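Local structure of 75aa long hypothetical regulatory protein AsnC (Pyrococcus horikoshii, 2CVI) at residues L23-V28 with D53-E58; K21-A24 with E30-V33; G36-I41 with I66-T71. The protein is of uncharacterised function but, as a stand-alone Lrp/AsnC-type ligand-binding domain that pairs with itself, probably serves in transcriptional regulation. One frame throughout, in Å; residues are numbered along the deposited sequence.

All three contacts belong to a single ferredoxin-like Lrp/AsnC domain, two helices over a four-stranded antiparallel sheet. Contacts 1 and 2 share L23 and A24 and lie about 10 Å apart between centres; the L23 carbonyl binds the potassium ion, whose other protein ligands, M25 and V28, belong to contact 1. Contact 3 is more distant, its centre about 14 Å from contact 1 and about 12 Å from contact 2, and holds no potassium ligand. Strands 28-33 and 40-46 tie it to contact 2 through a probable hydrogen bond of 2.9 Å from Y32 N to I41 O. Contacts 2 and 3 both reach the second subunit, whereas contact 1 stays within one chain.

Contact 1: L23-V28 with D53-E58; sequences LAMPEV and DQFITE. With K (potassium ion), chain C.
The ring of F55 projects from helix 49-59 onto M25, E27 and V28, joining the second helix of a ferredoxin-like domain to the type I turn M25-V28, which connects helix 15-23 to strand 28-33. At F55 the first torsion sends CG away from the backbone N and carries the ring to that turn. The apolar touches come first: V28 CG2 meets F55 CZ at 3.7 Å, these two side chains crossing at about a right angle. A Met-aromatic contact adds to this, since M25 SD lies 4.8 Å from the centroid of the F55 ring and 68° off its normal, an oblique approach. M25 is extended beyond CG, which carries the sulfur out to the ring.

The third partner is polar. E27 bends at chi2 (85°), which folds the carboxylate back beside the ring; E27 OE1 then lies 3.7 Å from F55 CE1, with carboxylate and ring planes 46° apart. The same oxygen has a long, weak ion pair with K59. V44 and I6 of the sheet and I60 also pack on F55. Without the ring, as with an alanine here, M25 SD, V28 CG2 and the aliphatic part of E27 would probably lose the surface they share, and a gap would open between helix and turn.

Metal and backbone bonds shape the turn itself. V28 N donates to M25 O at 3.0 Å, and the potassium ion is bound by three main-chain carbonyls, L23 O at 2.6 Å, M25 O at 2.7 Å and V28 O at 2.5 Å, so M25 O serves both the turn and the metal.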
ATOM      1  N   LEU A  23       1.841 -15.104   1.468  1.00 19.65           N
ATOM      2  CA  LEU A  23       3.272 -14.965   1.282  1.00 20.52           C
ATOM      3  C   LEU A  23       3.913 -16.197   0.657  1.00 20.66           C
ATOM      4  O   LEU A  23       4.952 -16.099   0.006  1.00 22.46           O
ATOM      5  CB  LEU A  23       3.937 -14.654   2.623  1.00 21.68           C
ATOM      6  CG  LEU A  23       3.944 -13.151   2.883  1.00 24.08           C
ATOM      7  CD1 LEU A  23       4.366 -12.892   4.342  1.00 25.33           C
ATOM      8  CD2 LEU A  23       4.860 -12.444   1.848  1.00 20.57           C
ATOM      9  N   ALA A  24       3.290 -17.362   0.846  1.00 20.45           N
ATOM     10  CA  ALA A  24       3.846 -18.595   0.286  1.00 19.95           C
ATOM     11  C   ALA A  24       3.614 -18.683  -1.213  1.00 21.39           C
ATOM     12  O   ALA A  24       4.221 -19.488  -1.905  1.00 20.77           O
ATOM     13  CB  ALA A  24       3.247 -19.805   0.989  1.00 18.24           C
ATOM     14  N   MET A  25       2.730 -17.819  -1.722  1.00 21.88           N
ATOM     15  CA  MET A  25       2.441 -17.862  -3.159  1.00 22.81           C
ATOM     16  C   MET A  25       3.518 -17.147  -3.943  1.00 22.78           C
ATOM     17  O   MET A  25       3.965 -16.053  -3.585  1.00 21.18           O
ATOM     18  CB  MET A  25       1.078 -17.229  -3.462  1.00 22.02           C
ATOM     19  CG  MET A  25      -0.082 -17.937  -2.825  1.00 24.94           C
ATOM     20  SD  MET A  25      -1.637 -17.066  -2.997  1.00 26.17           S
ATOM     21  CE  MET A  25      -2.734 -18.202  -2.087  1.00 27.75           C
ATOM     22  N   PRO A  26       3.946 -17.740  -5.061  1.00 23.87           N
ATOM     23  CA  PRO A  26       4.995 -17.090  -5.833  1.00 22.96           C
ATOM     24  C   PRO A  26       4.734 -15.656  -6.327  1.00 22.33           C
ATOM     25  O   PRO A  26       5.645 -14.851  -6.410  1.00 23.56           O
ATOM     26  CB  PRO A  26       5.276 -18.114  -6.950  1.00 23.80           C
ATOM     27  CG  PRO A  26       3.998 -18.779  -7.128  1.00 25.04           C
ATOM     28  CD  PRO A  26       3.464 -18.967  -5.725  1.00 24.95           C
ATOM     29  N   GLU A  27       3.481 -15.345  -6.609  1.00 20.75           N
ATOM     30  CA  GLU A  27       3.149 -14.014  -7.075  1.00 20.58           C
ATOM     31  C   GLU A  27       3.278 -12.946  -5.983  1.00 19.46           C
ATOM     32  O   GLU A  27       3.465 -11.772  -6.291  1.00 16.60           O
ATOM     33  CB  GLU A  27       1.704 -13.969  -7.555  1.00 22.67           C
ATOM     34  CG  GLU A  27       1.419 -14.808  -8.783  1.00 27.18           C
ATOM     35  CD  GLU A  27       1.125 -16.265  -8.476  1.00 27.35           C
ATOM     36  OE1 GLU A  27       1.139 -16.689  -7.276  1.00 26.26           O
ATOM     37  OE2 GLU A  27       0.869 -16.979  -9.472  1.00 28.00           O
ATOM     38  N   VAL A  28       3.109 -13.364  -4.727  1.00 16.80           N
ATOM     39  CA  VAL A  28       3.106 -12.447  -3.606  1.00 16.38           C
ATOM     40  C   VAL A  28       4.504 -12.131  -3.127  1.00 16.05           C
ATOM     41  O   VAL A  28       5.233 -13.039  -2.681  1.00 17.23           O
ATOM     42  CB  VAL A  28       2.250 -12.984  -2.450  1.00 16.10           C
ATOM     43  CG1 VAL A  28       2.350 -12.045  -1.245  1.00 15.64           C
ATOM     44  CG2 VAL A  28       0.805 -13.111  -2.912  1.00 18.36           C
ATOM     45  N   ASP A  53      -5.342 -10.801 -13.130  1.00 14.64           N
ATOM     46  CA  ASP A  53      -6.784 -10.941 -13.063  1.00 15.09           C
ATOM     47  C   ASP A  53      -7.162 -12.312 -12.529  1.00 15.68           C
ATOM     48  O   ASP A  53      -8.040 -12.438 -11.667  1.00 17.18           O
ATOM     49  CB  ASP A  53      -7.377 -10.717 -14.460  1.00 16.78           C
ATOM     50  CG  ASP A  53      -8.840 -10.391 -14.413  1.00 20.99           C
ATOM     51  OD1 ASP A  53      -9.282  -9.723 -13.452  1.00 24.36           O
ATOM     52  OD2 ASP A  53      -9.550 -10.800 -15.345  1.00 23.94           O
ATOM     53  N   GLN A  54      -6.493 -13.350 -13.024  1.00 16.20           N
ATOM     54  CA  GLN A  54      -6.776 -14.689 -12.559  1.00 18.32           C
ATOM     55  C   GLN A  54      -6.391 -14.857 -11.106  1.00 16.98           C
ATOM     56  O   GLN A  54      -7.093 -15.538 -10.359  1.00 18.30           O
ATOM     57  CB  GLN A  54      -6.084 -15.715 -13.455  1.00 20.05           C
ATOM     58  CG  GLN A  54      -6.686 -15.659 -14.837  1.00 26.99           C
ATOM     59  CD  GLN A  54      -6.099 -16.670 -15.792  1.00 29.73           C
ATOM     60  OE1 GLN A  54      -5.250 -17.483 -15.418  1.00 33.23           O
ATOM     61  NE2 GLN A  54      -6.557 -16.631 -17.038  1.00 30.44           N
ATOM     62  N   PHE A  55      -5.301 -14.239 -10.676  1.00 15.29           N
ATOM     63  CA  PHE A  55      -4.923 -14.330  -9.270  1.00 17.08           C
ATOM     64  C   PHE A  55      -6.014 -13.722  -8.392  1.00 16.34           C
ATOM     65  O   PHE A  55      -6.397 -14.309  -7.371  1.00 15.62           O
ATOM     66  CB  PHE A  55      -3.609 -13.579  -9.063  1.00 16.93           C
ATOM     67  CG  PHE A  55      -3.081 -13.651  -7.665  1.00 17.54           C
ATOM     68  CD1 PHE A  55      -2.269 -14.714  -7.287  1.00 20.31           C
ATOM     69  CD2 PHE A  55      -3.413 -12.682  -6.714  1.00 17.81           C
ATOM     70  CE1 PHE A  55      -1.786 -14.809  -5.978  1.00 19.56           C
ATOM     71  CE2 PHE A  55      -2.934 -12.769  -5.381  1.00 17.07           C
ATOM     72  CZ  PHE A  55      -2.118 -13.839  -5.030  1.00 18.18           C
ATOM     73  N   ILE A  56      -6.491 -12.536  -8.769  1.00 15.49           N
ATOM     74  CA  ILE A  56      -7.506 -11.831  -8.002  1.00 15.30           C
ATOM     75  C   ILE A  56      -8.856 -12.529  -7.982  1.00 16.41           C
ATOM     76  O   ILE A  56      -9.483 -12.609  -6.932  1.00 15.91           O
ATOM     77  CB  ILE A  56      -7.702 -10.402  -8.596  1.00 15.49           C
ATOM     78  CG1 ILE A  56      -6.459  -9.555  -8.302  1.00 17.34           C
ATOM     79  CG2 ILE A  56      -8.977  -9.740  -8.034  1.00 18.52           C
ATOM     80  CD1 ILE A  56      -6.469  -8.204  -8.980  1.00 20.90           C
ATOM     81  N   THR A  57      -9.318 -13.042  -9.118  1.00 18.23           N
ATOM     82  CA  THR A  57     -10.656 -13.631  -9.086  1.00 18.39           C
ATOM     83  C   THR A  57     -10.689 -15.136  -8.813  1.00 18.70           C
ATOM     84  O   THR A  57     -11.671 -15.644  -8.228  1.00 20.66           O
ATOM     85  CB  THR A  57     -11.419 -13.280 -10.366  1.00 20.48           C
ATOM     86  OG1 THR A  57     -10.830 -14.004 -11.435  1.00 21.74           O
ATOM     87  CG2 THR A  57     -11.346 -11.754 -10.676  1.00 21.66           C
ATOM     88  N   GLU A  58      -9.620 -15.844  -9.150  1.00 17.60           N
ATOM     89  CA  GLU A  58      -9.571 -17.276  -8.860  1.00 18.05           C
ATOM     90  C   GLU A  58      -8.783 -17.663  -7.618  1.00 19.26           C
ATOM     91  O   GLU A  58      -9.330 -18.295  -6.720  1.00 18.48           O
ATOM     92  CB  GLU A  58      -8.996 -18.065 -10.023  1.00 20.37           C
ATOM     93  CG  GLU A  58      -9.660 -17.776 -11.361  1.00 21.29           C
ATOM     94  CD  GLU A  58      -9.044 -18.603 -12.491  1.00 24.35           C
ATOM     95  OE1 GLU A  58      -9.040 -18.164 -13.661  1.00 23.21           O
ATOM     96  OE2 GLU A  58      -8.566 -19.716 -12.217  1.00 26.52           O
TER
HETATM   97  K     K C1091       6.150 -15.287  -2.166  1.00 22.04           K
HETATM   98  O   HOH W   1       6.684 -18.347  -3.163  1.00 26.65           O

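Contact 2: K21-A24 with E30-V33; sequences KLLA and EAYV. With K (potassium ion), chain C.
L23 and A31 carry this contact, in which the last turn of helix 15-23 packs on strand 28-33. L23 CG sits 3.8 Å from A31 CB, and the two methyls of the leucine straddle the same carbon, L23 CD1 at 4.2 Å and L23 CD2 at 4.1 Å from A31 CB. L23 CD2 also reaches the backbone, 4.2 Å from E30 C. The leucine bond leaving the helix backbone does not aim at the strand; a chi1 of -87° swings the branched end round onto A31, whose own methyl points at the helix. M19, one turn earlier, also covers A31.

The other side is looser. K21 and A24 are exposed, K21 NZ forming a salt bridge with E17, and A24 O accepts a bond from a water. On the far face of the strand Y32 turns from the helix: its OH donates to E30 OE1 at 2.7 Å, meeting the carboxylate 46° out of plane, and it is also bonded to K43 NZ of the second subunit, while its ring packs edge-to-face with F5 of that subunit.

Helix 15-23 is the crossover helix of a split beta-alpha-beta unit, in which strands 2-10 and 28-33 run parallel with 40-46 between them. Across the contact the chemistry is purely apolar, which implies that shape, not a directional bond, fits L23 to A31, while the L23 carbonyl binds the potassium ion.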
ATOM      1  N   LYS A  21      -0.460 -17.760   4.093  1.00 21.25           N
ATOM      2  CA  LYS A  21      -0.792 -18.493   2.884  1.00 21.06           C
ATOM      3  C   LYS A  21      -0.482 -17.630   1.676  1.00 20.06           C
ATOM      4  O   LYS A  21      -0.048 -18.136   0.643  1.00 21.32           O
ATOM      5  CB  LYS A  21      -2.268 -18.874   2.826  1.00 22.59           C
ATOM      6  CG  LYS A  21      -2.656 -20.037   3.733  1.00 25.15           C
ATOM      7  CD  LYS A  21      -4.162 -20.339   3.533  1.00 28.42           C
ATOM      8  CE  LYS A  21      -4.606 -21.590   4.290  1.00 30.69           C
ATOM      9  NZ  LYS A  21      -4.676 -21.468   5.770  1.00 34.28           N
ATOM     10  N   LEU A  22      -0.716 -16.322   1.804  1.00 19.78           N
ATOM     11  CA  LEU A  22      -0.437 -15.416   0.696  1.00 20.49           C
ATOM     12  C   LEU A  22       1.046 -15.319   0.418  1.00 20.21           C
ATOM     13  O   LEU A  22       1.466 -15.436  -0.706  1.00 18.63           O
ATOM     14  CB  LEU A  22      -1.001 -14.002   0.966  1.00 20.68           C
ATOM     15  CG  LEU A  22      -2.522 -13.857   0.923  1.00 23.33           C
ATOM     16  CD1 LEU A  22      -2.900 -12.508   1.483  1.00 25.28           C
ATOM     17  CD2 LEU A  22      -3.010 -14.021  -0.502  1.00 23.74           C
ATOM     18  N   LEU A  23       1.841 -15.104   1.468  1.00 19.65           N
ATOM     19  CA  LEU A  23       3.272 -14.965   1.282  1.00 20.52           C
ATOM     20  C   LEU A  23       3.913 -16.197   0.657  1.00 20.66           C
ATOM     21  O   LEU A  23       4.952 -16.099   0.006  1.00 22.46           O
ATOM     22  CB  LEU A  23       3.937 -14.654   2.623  1.00 21.68           C
ATOM     23  CG  LEU A  23       3.944 -13.151   2.883  1.00 24.08           C
ATOM     24  CD1 LEU A  23       4.366 -12.892   4.342  1.00 25.33           C
ATOM     25  CD2 LEU A  23       4.860 -12.444   1.848  1.00 20.57           C
ATOM     26  N   ALA A  24       3.290 -17.362   0.846  1.00 20.45           N
ATOM     27  CA  ALA A  24       3.846 -18.595   0.286  1.00 19.95           C
ATOM     28  C   ALA A  24       3.614 -18.683  -1.213  1.00 21.39           C
ATOM     29  O   ALA A  24       4.221 -19.488  -1.905  1.00 20.77           O
ATOM     30  CB  ALA A  24       3.247 -19.805   0.989  1.00 18.24           C
ATOM     31  N   GLU A  30       5.249  -9.171  -0.999  1.00 16.23           N
ATOM     32  CA  GLU A  30       5.239  -8.546   0.319  1.00 16.25           C
ATOM     33  C   GLU A  30       3.800  -8.562   0.789  1.00 16.31           C
ATOM     34  O   GLU A  30       2.884  -8.521  -0.028  1.00 16.45           O
ATOM     35  CB  GLU A  30       5.637  -7.062   0.265  1.00 18.01           C
ATOM     36  CG  GLU A  30       6.958  -6.808  -0.381  1.00 19.68           C
ATOM     37  CD  GLU A  30       7.222  -5.338  -0.588  1.00 22.57           C
ATOM     38  OE1 GLU A  30       6.524  -4.496   0.018  1.00 24.94           O
ATOM     39  OE2 GLU A  30       8.150  -5.027  -1.359  1.00 24.75           O
ATOM     40  N   ALA A  31       3.612  -8.624   2.100  1.00 16.46           N
ATOM     41  CA  ALA A  31       2.282  -8.604   2.695  1.00 17.12           C
ATOM     42  C   ALA A  31       2.380  -7.893   4.049  1.00 16.60           C
ATOM     43  O   ALA A  31       3.382  -8.015   4.795  1.00 18.11           O
ATOM     44  CB  ALA A  31       1.743 -10.014   2.906  1.00 17.42           C
ATOM     45  N   TYR A  32       1.343  -7.112   4.359  1.00 16.00           N
ATOM     46  CA  TYR A  32       1.291  -6.383   5.613  1.00 15.76           C
ATOM     47  C   TYR A  32      -0.089  -6.410   6.206  1.00 15.62           C
ATOM     48  O   TYR A  32      -1.069  -6.122   5.525  1.00 16.10           O
ATOM     49  CB  TYR A  32       1.612  -4.914   5.400  1.00 17.05           C
ATOM     50  CG  TYR A  32       2.916  -4.658   4.713  1.00 17.69           C
ATOM     51  CD1 TYR A  32       4.041  -4.284   5.434  1.00 22.69           C
ATOM     52  CD2 TYR A  32       3.004  -4.746   3.328  1.00 17.87           C
ATOM     53  CE1 TYR A  32       5.256  -3.993   4.750  1.00 22.34           C
ATOM     54  CE2 TYR A  32       4.183  -4.462   2.654  1.00 21.02           C
ATOM     55  CZ  TYR A  32       5.293  -4.091   3.372  1.00 21.56           C
ATOM     56  OH  TYR A  32       6.439  -3.844   2.638  1.00 23.92           O
ATOM     57  N   VAL A  33      -0.153  -6.771   7.475  1.00 15.17           N
ATOM     58  CA  VAL A  33      -1.408  -6.641   8.241  1.00 14.97           C
ATOM     59  C   VAL A  33      -1.437  -5.150   8.582  1.00 15.80           C
ATOM     60  O   VAL A  33      -0.447  -4.563   9.054  1.00 15.74           O
ATOM     61  CB  VAL A  33      -1.359  -7.457   9.531  1.00 15.95           C
ATOM     62  CG1 VAL A  33      -2.607  -7.184  10.366  1.00 18.48           C
ATOM     63  CG2 VAL A  33      -1.258  -8.927   9.179  1.00 16.95           C
TER
HETATM   64  K     K C1091       6.150 -15.287  -2.166  1.00 22.04           K
HETATM   65  O   HOH W   1       6.684 -18.347  -3.163  1.00 26.65           O

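Contact 3: G36-I41 with I66-T71; sequences GEYDLI and IQMTST
Y38 meets both M68 and S70 across the sheet. Its ring carbon Y38 CE1 lies 3.6 Å from M68 CE, and the sulfur stands at the ring edge, in plane: M68 SD is 5.3 Å from the Y38 ring centroid and 86° off the normal, an edge-on Met-aromatic contact. Bends at chi2 and chi3 (-89° and -96°) curl the methionine so that its terminal methyl approaches the ring obliquely. At the phenol end, Y38 OH rests on S70 CB at 3.5 Å; the hydroxyls do not bond, Y38 OH and S70 OG being 3.9 Å apart.

Strand 2-10 runs between the two segments, and the contact spans it in the four-stranded sheet of the ferredoxin-like fold, L7 touching Y38. Each segment meets that strand through a classic beta bulge, D39 and L40 both opposite M8, Q67 and M68 both opposite V9. The bulge in the first segment separates the roles of near neighbours: Y38 packs on M72 of the second subunit, whereas L40 is covered by V18, M19 and L22 of helix 15-23.

Farther out, D39 OD2 accepts a hydrogen bond from T10 N, tying the loop before strand 40-46 to strand 2-10. E37 OE1 is hydrogen-bonded to S70 OG of the second subunit, and the E37 side chain packs on Y38 of that subunit.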
ATOM      1  N   GLY A  36      -6.968   0.333   9.225  1.00 15.16           N
ATOM      2  CA  GLY A  36      -7.464   1.415   8.408  1.00 16.80           C
ATOM      3  C   GLY A  36      -8.671   0.884   7.641  1.00 16.87           C
ATOM      4  O   GLY A  36      -9.354  -0.005   8.127  1.00 18.32           O
ATOM      5  N   GLU A  37      -8.905   1.405   6.446  1.00 16.74           N
ATOM      6  CA  GLU A  37     -10.018   0.990   5.583  1.00 18.21           C
ATOM      7  C   GLU A  37      -9.897  -0.492   5.179  1.00 18.21           C
ATOM      8  O   GLU A  37     -10.890  -1.207   4.973  1.00 17.76           O
ATOM      9  CB  GLU A  37     -10.023   1.887   4.346  1.00 20.68           C
ATOM     10  CG  GLU A  37     -11.078   1.553   3.332  1.00 25.58           C
ATOM     11  CD  GLU A  37     -11.129   2.562   2.215  1.00 27.16           C
ATOM     12  OE1 GLU A  37     -10.462   3.614   2.316  1.00 27.50           O
ATOM     13  OE2 GLU A  37     -11.848   2.307   1.221  1.00 31.42           O
ATOM     14  N   TYR A  38      -8.661  -0.961   5.026  1.00 15.59           N
ATOM     15  CA  TYR A  38      -8.407  -2.347   4.683  1.00 15.93           C
ATOM     16  C   TYR A  38      -7.622  -3.027   5.798  1.00 15.13           C
ATOM     17  O   TYR A  38      -7.006  -2.352   6.645  1.00 17.53           O
ATOM     18  CB  TYR A  38      -7.627  -2.407   3.372  1.00 16.51           C
ATOM     19  CG  TYR A  38      -8.428  -1.887   2.190  1.00 16.19           C
ATOM     20  CD1 TYR A  38      -9.337  -2.713   1.525  1.00 18.00           C
ATOM     21  CD2 TYR A  38      -8.296  -0.571   1.773  1.00 17.95           C
ATOM     22  CE1 TYR A  38     -10.116  -2.229   0.456  1.00 19.82           C
ATOM     23  CE2 TYR A  38      -9.066  -0.071   0.701  1.00 18.49           C
ATOM     24  CZ  TYR A  38      -9.958  -0.908   0.062  1.00 19.45           C
ATOM     25  OH  TYR A  38     -10.683  -0.423  -0.997  1.00 21.29           O
ATOM     26  N   ASP A  39      -7.663  -4.354   5.803  1.00 13.89           N
ATOM     27  CA  ASP A  39      -6.994  -5.189   6.794  1.00 12.73           C
ATOM     28  C   ASP A  39      -5.656  -5.741   6.399  1.00 14.81           C
ATOM     29  O   ASP A  39      -4.832  -6.085   7.263  1.00 14.71           O
ATOM     30  CB  ASP A  39      -7.901  -6.378   7.147  1.00 14.81           C
ATOM     31  CG  ASP A  39      -9.249  -5.930   7.663  1.00 16.43           C
ATOM     32  OD1 ASP A  39      -9.271  -5.222   8.701  1.00 15.78           O
ATOM     33  OD2 ASP A  39     -10.272  -6.294   7.054  1.00 15.64           O
ATOM     34  N   LEU A  40      -5.479  -5.918   5.091  1.00 14.26           N
ATOM     35  CA  LEU A  40      -4.240  -6.491   4.590  1.00 16.29           C
ATOM     36  C   LEU A  40      -3.873  -5.831   3.280  1.00 16.29           C
ATOM     37  O   LEU A  40      -4.743  -5.502   2.486  1.00 17.39           O
ATOM     38  CB  LEU A  40      -4.417  -8.019   4.370  1.00 20.22           C
ATOM     39  CG  LEU A  40      -3.264  -8.960   3.985  1.00 23.58           C
ATOM     40  CD1 LEU A  40      -2.133  -8.848   5.005  1.00 24.95           C
ATOM     41  CD2 LEU A  40      -3.789 -10.406   3.917  1.00 24.88           C
ATOM     42  N   ILE A  41      -2.579  -5.593   3.074  1.00 14.89           N
ATOM     43  CA  ILE A  41      -2.098  -5.034   1.810  1.00 15.34           C
ATOM     44  C   ILE A  41      -1.035  -5.996   1.299  1.00 15.86           C
ATOM     45  O   ILE A  41      -0.115  -6.363   2.018  1.00 15.15           O
ATOM     46  CB  ILE A  41      -1.434  -3.691   1.964  1.00 17.22           C
ATOM     47  CG1 ILE A  41      -2.447  -2.662   2.405  1.00 20.71           C
ATOM     48  CG2 ILE A  41      -0.821  -3.259   0.566  1.00 18.49           C
ATOM     49  CD1 ILE A  41      -1.848  -1.300   2.566  1.00 21.99           C
ATOM     50  N   ILE A  66     -10.986 -13.997   2.864  1.00 18.07           N
ATOM     51  CA  ILE A  66     -10.808 -12.711   2.192  1.00 17.97           C
ATOM     52  C   ILE A  66     -12.172 -12.323   1.595  1.00 17.98           C
ATOM     53  O   ILE A  66     -12.654 -12.957   0.644  1.00 20.36           O
ATOM     54  CB  ILE A  66      -9.738 -12.800   1.093  1.00 16.74           C
ATOM     55  CG1 ILE A  66      -8.387 -13.210   1.699  1.00 19.18           C
ATOM     56  CG2 ILE A  66      -9.620 -11.448   0.411  1.00 17.12           C
ATOM     57  CD1 ILE A  66      -7.290 -13.532   0.697  1.00 20.68           C
ATOM     58  N   GLN A  67     -12.787 -11.296   2.146  1.00 16.27           N
ATOM     59  CA  GLN A  67     -14.143 -10.864   1.754  1.00 16.93           C
ATOM     60  C   GLN A  67     -14.248  -9.835   0.650  1.00 18.61           C
ATOM     61  O   GLN A  67     -15.270  -9.781  -0.072  1.00 19.59           O
ATOM     62  CB  GLN A  67     -14.893 -10.353   3.020  1.00 16.55           C
ATOM     63  CG  GLN A  67     -14.943 -11.355   4.131  1.00 17.16           C
ATOM     64  CD  GLN A  67     -15.519 -10.782   5.409  1.00 17.37           C
ATOM     65  OE1 GLN A  67     -15.503  -9.571   5.621  1.00 18.46           O
ATOM     66  NE2 GLN A  67     -16.014 -11.652   6.274  1.00 20.97           N
ATOM     67  N   MET A  68     -13.211  -9.002   0.494  1.00 17.65           N
ATOM     68  CA  MET A  68     -13.250  -7.968  -0.515  1.00 18.92           C
ATOM     69  C   MET A  68     -11.832  -7.582  -0.885  1.00 18.03           C
ATOM     70  O   MET A  68     -10.946  -7.596  -0.038  1.00 18.86           O
ATOM     71  CB  MET A  68     -14.004  -6.726   0.011  1.00 23.08           C
ATOM     72  CG  MET A  68     -14.283  -5.633  -1.026  1.00 31.64           C
ATOM     73  SD  MET A  68     -12.966  -4.397  -1.168  1.00 40.50           S
ATOM     74  CE  MET A  68     -13.587  -3.063  -0.058  1.00 39.93           C
ATOM     75  N   THR A  69     -11.608  -7.361  -2.169  1.00 15.60           N
ATOM     76  CA  THR A  69     -10.317  -6.848  -2.608  1.00 14.91           C
ATOM     77  C   THR A  69     -10.528  -5.697  -3.576  1.00 16.16           C
ATOM     78  O   THR A  69     -11.546  -5.644  -4.306  1.00 15.29           O
ATOM     79  CB  THR A  69      -9.420  -7.898  -3.325  1.00 14.59           C
ATOM     80  OG1 THR A  69      -9.981  -8.260  -4.608  1.00 14.60           O
ATOM     81  CG2 THR A  69      -9.232  -9.161  -2.465  1.00 16.57           C
ATOM     82  N   SER A  70      -9.577  -4.761  -3.536  1.00 15.11           N
ATOM     83  CA  SER A  70      -9.518  -3.616  -4.464  1.00 14.66           C
ATOM     84  C   SER A  70      -8.050  -3.582  -4.894  1.00 15.54           C
ATOM     85  O   SER A  70      -7.162  -3.428  -4.046  1.00 15.73           O
ATOM     86  CB  SER A  70      -9.900  -2.290  -3.806  1.00 16.70           C
ATOM     87  OG  SER A  70      -9.896  -1.234  -4.763  1.00 18.93           O
ATOM     88  N   THR A  71      -7.791  -3.687  -6.188  1.00 15.23           N
ATOM     89  CA  THR A  71      -6.404  -3.752  -6.674  1.00 15.78           C
ATOM     90  C   THR A  71      -5.957  -2.477  -7.389  1.00 16.76           C
ATOM     91  O   THR A  71      -6.709  -1.911  -8.198  1.00 18.62           O
ATOM     92  CB  THR A  71      -6.267  -4.951  -7.585  1.00 16.04           C
ATOM     93  OG1 THR A  71      -6.609  -6.138  -6.855  1.00 16.63           O
ATOM     94  CG2 THR A  71      -4.821  -5.110  -8.113  1.00 16.84           C
TER